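PDB 2R3S: uncharacterized protein, which probably acts as an O-methyltransferase, moving a methyl group from S-adenosylmethionine to a hydroxyl of a substrate that remains unassigned. Local coordinates for residues A[149-154]-A[324-329]; A[183-188]-A[209-214]. All blocks are in the same frame, centred on the assembly; numbering follows the deposited sequence.

Both contacts are small and partly buried, and both involve the O-methyltransferase domain. The centre of contact 1 lies about 11 Å from the centre of the chain, that of contact 2 about 21 Å. In contact 1 the start of helix 149-159 meets the loop between the last two strands, through carbon-hydroxyl contacts and one bridging water; of its touching residues P151 is buried. Contact 2 joins the ends of helices 178-186 and 198-211 by a buried apolar pair, A184 and V213, with exposed glutamines at its margin. They share no helix, but Q153, on the helix of contact 1, probably hydrogen-bonds H186 and Q185 of contact 2. Direct hydrogen bonds between the paired segments are absent from both.

Contact 1: residues A[149-154]-A[324-329]; sequences ANPAQL and PTTQQQ
The side-chain amide of N150 is the one flat group that matters here, and it is linked to T326 through a water on its ND2 side. ND2 of N150 donates a hydrogen bond to the water, and OG1 of T326 lies 3.2 Å from the water oxygen. The ND2-water distance is short, so its exact length is doubtful. The puckered pyrrolidine ring of P151 meets T326 through its CG corner, with CG 3.6 Å from OG1 of T326. The two side chains cross at about a right angle. T326 carries OG1 anti to its own backbone N (chi1 -165°), which turns the hydroxyl to both P151 and the water.

L154 extends the contact one turn along the helix. Its CD1 methyl lies 3.5 Å from OG1 of T325 and 4.0 Å from CB of T326. The leucine and T326 run past each other in opposite directions. Carbon thus faces hydroxyl oxygen at two places, and the water carries the polar link.

P151 lies in the first turn of helix 149-159, where its missing N-H costs no helical bond. Its ring also touches F270 of strand 265-271, while A152 packs against helix 178-186. Segment 324-329 covers most of the loop after strand 317-321 and the first residue of strand 329-334. These strands are the antiparallel pair that ends the methyltransferase sheet. The contact therefore sets this loop against the helix that precedes strand 168-172.

Contact 2: residues A[183-188]-A[209-214]; sequences VAQHNP and RIQGVA. With EDO (1,2-ethanediol), chain G.
A184 points its CB methyl at the branched end of V213. CB of A184 is 4.0 Å from CB of V213 and equally far from CG2, with CG1 only slightly farther. The methyl therefore meets the whole isopropyl group rather than a single branch. V213 holds CG1 anti to its carbonyl carbon (chi1 -53°), beside the backbone N. I181, one turn before A184, touches V213 and Q211 as well.

Q185 and Q211 lie at the margin. Their amide oxygens come no closer than 4.5 Å, and Q185 has two conformers, so this approach is doubtful. In the conformer given here, OE1 of Q185 probably accepts a bond from NE2 of Q153.

Both helices end here. N187 folds its amide back so that ND2 bonds to O of V183 at 2.9 Å, with an N-H...O angle of 158°. G212 closes the other helix in a Schellman motif, with positive phi (89°). Its carbonyl O accepts a 2.6 Å bond from O2 of an ethanediol, probably left by the crystallisation liquor.

R216, just before strand 217-221, hydrogen-bonds O of A184 through NH2. Helices 178-186 and 198-211 are the helices of two successive beta-alpha-beta crossovers of the Rossmann-like fold, 168-172 to 191-196 and 191-196 to 217-221. They meet just before the chain enters strands 191-196 and 217-221, the latter at the edge of the sheet.

Contact 1: residues A[149-154]-A[324-329]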
loop_
_atom_site.group_PDB
_atom_site.type_symbol
_atom_site.label_atom_id
_atom_site.label_comp_id
_atom_site.label_asym_id
_atom_site.label_seq_id
_atom_site.Cartn_x
_atom_site.Cartn_y
_atom_site.Cartn_z
ATOM N N ALA A 149 22.997 -1.461 -11.996
ATOM C CA ALA A 149 24.031 -1.215 -12.997
ATOM C C ALA A 149 24.863 0.029 -12.673
ATOM O O ALA A 149 26.091 -0.013 -12.682
ATOM C CB ALA A 149 23.401 -1.108 -14.376
ATOM N N ASN A 150 24.192 1.133 -12.367
ATOM C CA ASN A 150 24.877 2.393 -12.102
ATOM C C ASN A 150 25.697 2.311 -10.814
ATOM O O ASN A 150 26.883 2.645 -10.812
ATOM C CB ASN A 150 23.893 3.583 -12.063
ATOM C CG ASN A 150 24.602 4.913 -11.783
ATOM O OD1 ASN A 150 25.487 5.313 -12.541
ATOM N ND2 ASN A 150 24.246 5.574 -10.676
ATOM N N PRO A 151 25.085 1.854 -9.708
ATOM C CA PRO A 151 25.916 1.760 -8.510
ATOM C C PRO A 151 27.110 0.824 -8.671
ATOM O O PRO A 151 28.142 1.103 -8.106
ATOM C CB PRO A 151 24.965 1.239 -7.449
ATOM C CG PRO A 151 23.600 1.422 -7.996
ATOM C CD PRO A 151 23.697 1.451 -9.467
ATOM N N ALA A 152 26.967 -0.264 -9.449
ATOM C CA ALA A 152 28.100 -1.162 -9.736
ATOM C C ALA A 152 29.263 -0.411 -10.395
ATOM O O ALA A 152 30.419 -0.587 -10.008
ATOM C CB ALA A 152 27.655 -2.372 -10.589
ATOM N N GLN A 153 28.945 0.427 -11.379
ATOM C CA GLN A 153 29.907 1.320 -12.010
ATOM C C GLN A 153 30.482 2.347 -11.043
ATOM O O GLN A 153 31.679 2.628 -11.079
ATOM C CB GLN A 153 29.248 2.076 -13.178
ATOM C CG GLN A 153 28.814 1.196 -14.361
ATOM C CD GLN A 153 29.976 0.479 -14.995
ATOM O OE1 GLN A 153 31.026 1.075 -15.220
ATOM N NE2 GLN A 153 29.802 -0.815 -15.281
ATOM N N LEU A 154 29.655 2.918 -10.177
ATOM C CA LEU A 154 30.162 3.903 -9.227
ATOM C C LEU A 154 31.168 3.240 -8.284
ATOM O O LEU A 154 32.241 3.781 -8.056
ATOM C CB LEU A 154 29.050 4.604 -8.427
ATOM C CG LEU A 154 28.009 5.439 -9.210
ATOM C CD1 LEU A 154 26.882 5.909 -8.268
ATOM C CD2 LEU A 154 28.624 6.622 -9.940
ATOM N N PRO A 324 26.079 10.249 -2.497
ATOM C CA PRO A 324 24.870 11.047 -2.714
ATOM C C PRO A 324 24.243 10.895 -4.116
ATOM O O PRO A 324 23.068 11.197 -4.281
ATOM C CB PRO A 324 25.337 12.500 -2.489
ATOM C CG PRO A 324 26.705 12.434 -1.952
ATOM C CD PRO A 324 27.265 11.099 -2.254
ATOM N N THR A 325 25.016 10.454 -5.104
ATOM C CA THR A 325 24.478 10.183 -6.437
ATOM C C THR A 325 23.570 8.945 -6.485
ATOM O O THR A 325 22.807 8.791 -7.434
ATOM C CB THR A 325 25.604 9.992 -7.475
ATOM O OG1 THR A 325 26.604 9.123 -6.929
ATOM C CG2 THR A 325 26.243 11.335 -7.863
ATOM N N THR A 326 23.645 8.076 -5.477
ATOM C CA THR A 326 22.892 6.810 -5.481
ATOM C C THR A 326 22.111 6.555 -4.173
ATOM O O THR A 326 22.477 7.080 -3.115
ATOM C CB THR A 326 23.831 5.604 -5.755
ATOM O OG1 THR A 326 23.049 4.458 -6.108
ATOM C CG2 THR A 326 24.677 5.278 -4.522
ATOM N N GLN A 327 21.059 5.732 -4.261
ATOM C CA GLN A 327 20.104 5.508 -3.153
ATOM C C GLN A 327 20.720 4.856 -1.911
ATOM O O GLN A 327 20.355 5.188 -0.784
ATOM C CB GLN A 327 18.908 4.657 -3.615
ATOM C CG GLN A 327 18.026 4.112 -2.463
ATOM C CD GLN A 327 16.919 3.182 -2.926
ATOM O OE1 GLN A 327 17.042 2.497 -3.938
ATOM N NE2 GLN A 327 15.836 3.145 -2.174
ATOM N N GLN A 328 21.624 3.907 -2.109
ATOM C CA GLN A 328 22.204 3.175 -0.979
ATOM C C GLN A 328 23.594 3.722 -0.640
ATOM O O GLN A 328 24.102 4.615 -1.322
ATOM C CB GLN A 328 22.221 1.680 -1.283
ATOM C CG GLN A 328 20.898 1.162 -1.863
ATOM C CD GLN A 328 20.823 -0.349 -1.881
ATOM O OE1 GLN A 328 20.460 -0.957 -2.885
ATOM N NE2 GLN A 328 21.167 -0.963 -0.767
ATOM N N GLN A 329 24.191 3.201 0.425
ATOM C CA GLN A 329 25.420 3.769 0.996
ATOM C C GLN A 329 26.544 2.724 0.971
ATOM O O GLN A 329 26.253 1.519 0.910
ATOM C CB GLN A 329 25.154 4.227 2.435
ATOM C CG GLN A 329 24.140 5.380 2.588
ATOM C CD GLN A 329 22.644 4.956 2.503
ATOM O OE1 GLN A 329 22.246 3.839 2.861
ATOM N NE2 GLN A 329 21.818 5.880 2.046
HETATM O O HOH W 1 22.384 4.901 -9.225
#

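Contact 2: residues A[183-188]-A[209-214]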
loop_
_atom_site.group_PDB
_atom_site.type_symbol
_atom_site.label_atom_id
_atom_site.label_comp_id
_atom_site.label_asym_id
_atom_site.label_seq_id
_atom_site.Cartn_x
_atom_site.Cartn_y
_atom_site.Cartn_z
ATOM N N VAL A 183 33.870 -4.331 -11.660
ATOM C CA VAL A 183 35.284 -4.328 -11.275
ATOM C C VAL A 183 36.084 -4.940 -12.444
ATOM O O VAL A 183 37.036 -4.349 -12.913
ATOM C CB VAL A 183 35.530 -5.050 -9.921
ATOM C CG1 VAL A 183 36.998 -5.172 -9.630
ATOM C CG2 VAL A 183 34.823 -4.293 -8.787
ATOM N N ALA A 184 35.639 -6.079 -12.968
ATOM C CA ALA A 184 36.323 -6.728 -14.099
ATOM C C ALA A 184 36.351 -5.834 -15.315
ATOM O O ALA A 184 37.380 -5.743 -15.979
ATOM C CB ALA A 184 35.670 -8.094 -14.441
ATOM N N GLN A 185 35.248 -5.133 -15.600
ATOM C CA GLN A 185 35.167 -4.237 -16.764
ATOM C C GLN A 185 36.227 -3.137 -16.716
ATOM O O GLN A 185 36.774 -2.753 -17.738
ATOM C CB GLN A 185 33.767 -3.604 -16.867
ATOM C CG GLN A 185 33.681 -2.321 -17.713
ATOM C CD GLN A 185 32.379 -1.557 -17.523
ATOM O OE1 GLN A 185 31.391 -2.100 -17.041
ATOM N NE2 GLN A 185 32.380 -0.287 -17.908
ATOM N N HIS A 186 36.502 -2.611 -15.519
ATOM C CA HIS A 186 37.449 -1.479 -15.367
ATOM C C HIS A 186 38.871 -1.884 -15.009
ATOM O O HIS A 186 39.758 -1.042 -14.987
ATOM C CB HIS A 186 36.911 -0.477 -14.349
ATOM C CG HIS A 186 35.627 0.153 -14.779
ATOM N ND1 HIS A 186 35.532 0.939 -15.909
ATOM C CD2 HIS A 186 34.373 0.059 -14.278
ATOM C CE1 HIS A 186 34.280 1.328 -16.064
ATOM N NE2 HIS A 186 33.556 0.803 -15.091
ATOM N N ASN A 187 39.074 -3.166 -14.731
ATOM C CA ASN A 187 40.366 -3.702 -14.353
ATOM C C ASN A 187 40.645 -4.988 -15.144
ATOM O O ASN A 187 40.283 -6.076 -14.700
ATOM C CB ASN A 187 40.391 -3.984 -12.845
ATOM C CG ASN A 187 40.136 -2.732 -12.004
ATOM O OD1 ASN A 187 41.057 -1.950 -11.748
ATOM N ND2 ASN A 187 38.884 -2.546 -11.558
ATOM N N PRO A 188 41.291 -4.866 -16.324
ATOM C CA PRO A 188 41.624 -5.981 -17.228
ATOM C C PRO A 188 42.391 -7.168 -16.631
ATOM O O PRO A 188 42.323 -8.272 -17.166
ATOM C CB PRO A 188 42.471 -5.308 -18.305
ATOM C CG PRO A 188 41.975 -3.920 -18.332
ATOM C CD PRO A 188 41.726 -3.580 -16.895
ATOM N N ARG A 209 29.137 -13.061 -19.201
ATOM C CA ARG A 209 29.128 -13.359 -20.643
ATOM C C ARG A 209 28.695 -12.129 -21.459
ATOM O O ARG A 209 29.444 -11.638 -22.293
ATOM C CB ARG A 209 28.195 -14.543 -20.888
ATOM C CG ARG A 209 28.680 -15.550 -21.884
ATOM C CD ARG A 209 28.066 -15.289 -23.223
ATOM N NE ARG A 209 26.614 -15.526 -23.220
ATOM C CZ ARG A 209 25.707 -14.789 -23.874
ATOM N NH1 ARG A 209 26.047 -13.729 -24.599
ATOM N NH2 ARG A 209 24.424 -15.111 -23.791
ATOM N N ILE A 210 27.506 -11.600 -21.184
ATOM C CA ILE A 210 27.017 -10.384 -21.860
ATOM C C ILE A 210 28.037 -9.209 -21.816
ATOM O O ILE A 210 28.178 -8.450 -22.776
ATOM C CB ILE A 210 25.644 -9.947 -21.259
ATOM C CG1 ILE A 210 24.563 -10.975 -21.576
ATOM C CG2 ILE A 210 25.201 -8.584 -21.779
ATOM C CD1 ILE A 210 23.265 -10.791 -20.754
ATOM N N GLN A 211 28.753 -9.058 -20.709
ATOM C CA GLN A 211 29.650 -7.919 -20.533
ATOM C C GLN A 211 31.075 -8.114 -21.078
ATOM O O GLN A 211 31.848 -7.170 -21.106
ATOM C CB GLN A 211 29.717 -7.549 -19.049
ATOM C CG GLN A 211 28.387 -7.030 -18.515
ATOM C CD GLN A 211 27.941 -5.783 -19.247
ATOM O OE1 GLN A 211 28.731 -4.834 -19.418
ATOM N NE2 GLN A 211 26.690 -5.779 -19.713
ATOM N N GLY A 212 31.416 -9.329 -21.497
ATOM C CA GLY A 212 32.708 -9.604 -22.119
ATOM C C GLY A 212 33.815 -9.983 -21.153
ATOM O O GLY A 212 34.986 -9.760 -21.440
ATOM N N VAL A 213 33.446 -10.551 -20.005
ATOM C CA VAL A 213 34.401 -10.852 -18.948
ATOM C C VAL A 213 34.216 -12.265 -18.391
ATOM O O VAL A 213 34.712 -12.588 -17.318
ATOM C CB VAL A 213 34.354 -9.748 -17.827
ATOM C CG1 VAL A 213 34.533 -8.384 -18.454
ATOM C CG2 VAL A 213 33.046 -9.793 -17.014
ATOM N N ALA A 214 33.525 -13.116 -19.144
ATOM C CA ALA A 214 33.218 -14.470 -18.713
ATOM C C ALA A 214 34.481 -15.253 -18.321
ATOM O O ALA A 214 34.456 -16.039 -17.359
ATOM C CB ALA A 214 32.462 -15.215 -19.816
HETATM C C1 EDO G . 35.801 -6.874 -23.270
HETATM O O1 EDO G . 35.429 -5.521 -23.555
HETATM C C2 EDO G . 35.004 -7.774 -24.212
HETATM O O2 EDO G . 35.263 -9.162 -23.984
#